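Local coordinates for protein transcription termination factor FttA (Methanosarcina mazei, PDB 2XR1) that probably terminates transcription genome-wide by cleaving nascent RNA at the RNA polymerase exit channel with a two-zinc nuclease centre, at residues B[405-408]-B[409-412]. Residues are numbered along the deposited sequence; the frame is centred on the assembly and turned at random.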
loop_
_atom_site.group_PDB
_atom_site.type_symbol
_atom_site.label_atom_id
_atom_site.label_comp_id
_atom_site.label_asym_id
_atom_site.label_seq_id
_atom_site.Cartn_x
_atom_site.Cartn_y
_atom_site.Cartn_z
ATOM N N LYS B 405 -35.853 -37.319 -5.765
ATOM C CA LYS B 405 -36.907 -38.322 -5.834
ATOM C C LYS B 405 -37.486 -38.382 -7.222
ATOM O O LYS B 405 -37.569 -39.454 -7.820
ATOM C CB LYS B 405 -38.031 -38.011 -4.867
ATOM C CG LYS B 405 -39.074 -39.101 -4.758
ATOM C CD LYS B 405 -40.400 -38.482 -4.367
ATOM C CE LYS B 405 -41.195 -39.358 -3.433
ATOM N NZ LYS B 405 -42.498 -38.720 -3.131
ATOM N N ASN B 406 -37.882 -37.222 -7.731
ATOM C CA ASN B 406 -38.515 -37.163 -9.033
ATOM C C ASN B 406 -37.544 -37.662 -10.096
ATOM O O ASN B 406 -37.926 -38.499 -10.898
ATOM C CB ASN B 406 -39.065 -35.754 -9.358
ATOM C CG ASN B 406 -40.248 -35.330 -8.449
ATOM O OD1 ASN B 406 -40.998 -36.165 -7.924
ATOM N ND2 ASN B 406 -40.410 -34.003 -8.279
ATOM N N THR B 407 -36.293 -37.214 -10.075
ATOM C CA THR B 407 -35.318 -37.687 -11.065
ATOM C C THR B 407 -35.179 -39.208 -11.064
ATOM O O THR B 407 -35.043 -39.810 -12.112
ATOM C CB THR B 407 -33.895 -37.142 -10.844
ATOM O OG1 THR B 407 -33.860 -35.721 -11.010
ATOM C CG2 THR B 407 -32.955 -37.765 -11.840
ATOM N N ILE B 408 -35.183 -39.834 -9.890
ATOM C CA ILE B 408 -34.949 -41.274 -9.835
ATOM C C ILE B 408 -36.196 -42.033 -10.269
ATOM O O ILE B 408 -36.131 -42.947 -11.090
ATOM C CB ILE B 408 -34.516 -41.734 -8.432
ATOM C CG1 ILE B 408 -33.118 -41.218 -8.088
ATOM C CG2 ILE B 408 -34.537 -43.247 -8.349
ATOM C CD1 ILE B 408 -32.144 -41.251 -9.226
ATOM N N GLU B 409 -37.337 -41.648 -9.721
ATOM C CA GLU B 409 -38.569 -42.345 -9.999
ATOM C C GLU B 409 -38.895 -42.354 -11.493
ATOM O O GLU B 409 -39.636 -43.229 -11.958
ATOM C CB GLU B 409 -39.715 -41.729 -9.207
ATOM C CG GLU B 409 -39.867 -42.299 -7.809
ATOM C CD GLU B 409 -41.162 -41.845 -7.152
ATOM O OE1 GLU B 409 -42.254 -42.076 -7.727
ATOM O OE2 GLU B 409 -41.095 -41.248 -6.061
ATOM N N ARG B 410 -38.357 -41.397 -12.247
ATOM C CA ARG B 410 -38.552 -41.376 -13.696
ATOM C C ARG B 410 -37.330 -41.909 -14.475
ATOM O O ARG B 410 -37.224 -41.704 -15.686
ATOM C CB ARG B 410 -38.949 -39.964 -14.153
ATOM C CG ARG B 410 -37.787 -39.017 -14.421
ATOM C CD ARG B 410 -38.176 -37.561 -14.222
ATOM N NE ARG B 410 -37.163 -36.658 -14.755
ATOM C CZ ARG B 410 -36.791 -35.507 -14.198
ATOM N NH1 ARG B 410 -37.317 -35.107 -13.043
ATOM N NH2 ARG B 410 -35.853 -34.761 -14.787
ATOM N N GLY B 411 -36.413 -42.584 -13.783
ATOM C CA GLY B 411 -35.304 -43.292 -14.437
ATOM C C GLY B 411 -34.056 -42.496 -14.770
ATOM O O GLY B 411 -33.114 -43.013 -15.346
ATOM N N GLY B 412 -34.039 -41.231 -14.410
ATOM C CA GLY B 412 -32.859 -40.406 -14.626
ATOM C C GLY B 412 -31.897 -40.477 -13.462
ATOM O O GLY B 412 -32.225 -40.990 -12.384
#
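Thr-407 and Ile-408 offer their carbonyl oxygens to Gly-412 and Gly-411 in a Schellman motif that closes helix 393-409 of the beta-CASP region, just before strand 414-417 of its parallel sheet. Among the backbone bonds, the last i-to-i+4 helical hydrogen bonds run from Glu-409 N to Lys-405 O (2.9 Å) and from Arg-410 N to Asn-406 O (3.2 Å). Gly-411, at positive phi (85°), then turns the chain: its N binds Ile-408 O at 2.7 Å, while Gly-412 N makes a weak bond to Thr-407 O at 2.9 Å.

Apolar groups back this turn. Thr-407 CG2 lies 3.3 Å from Gly-412 C, and Ile-408 CD1 reaches Gly-412 O. Thr-407 OG1 turns elsewhere, bonding Val-403 O and Thr-533 OG1 and so tying the helix to strand 533-536.

Charged side chains line the outer surface. Lys-405 and Glu-409 run side by side in the same direction; OE2 of Glu-409 rests against Lys-405 CG, but NZ of Lys-405 stays 4.1 Å from that oxygen, too far for a salt bridge. With CG between its backbone N and carbonyl carbon (chi1 86°), Arg-410 folds back along the helix. Its NH2 forms a salt bridge with Glu-573, at the start of strand 573-576, and one guanidinium face lies over Thr-407 CA, which sits off its centre, 3.7 Å from the plane.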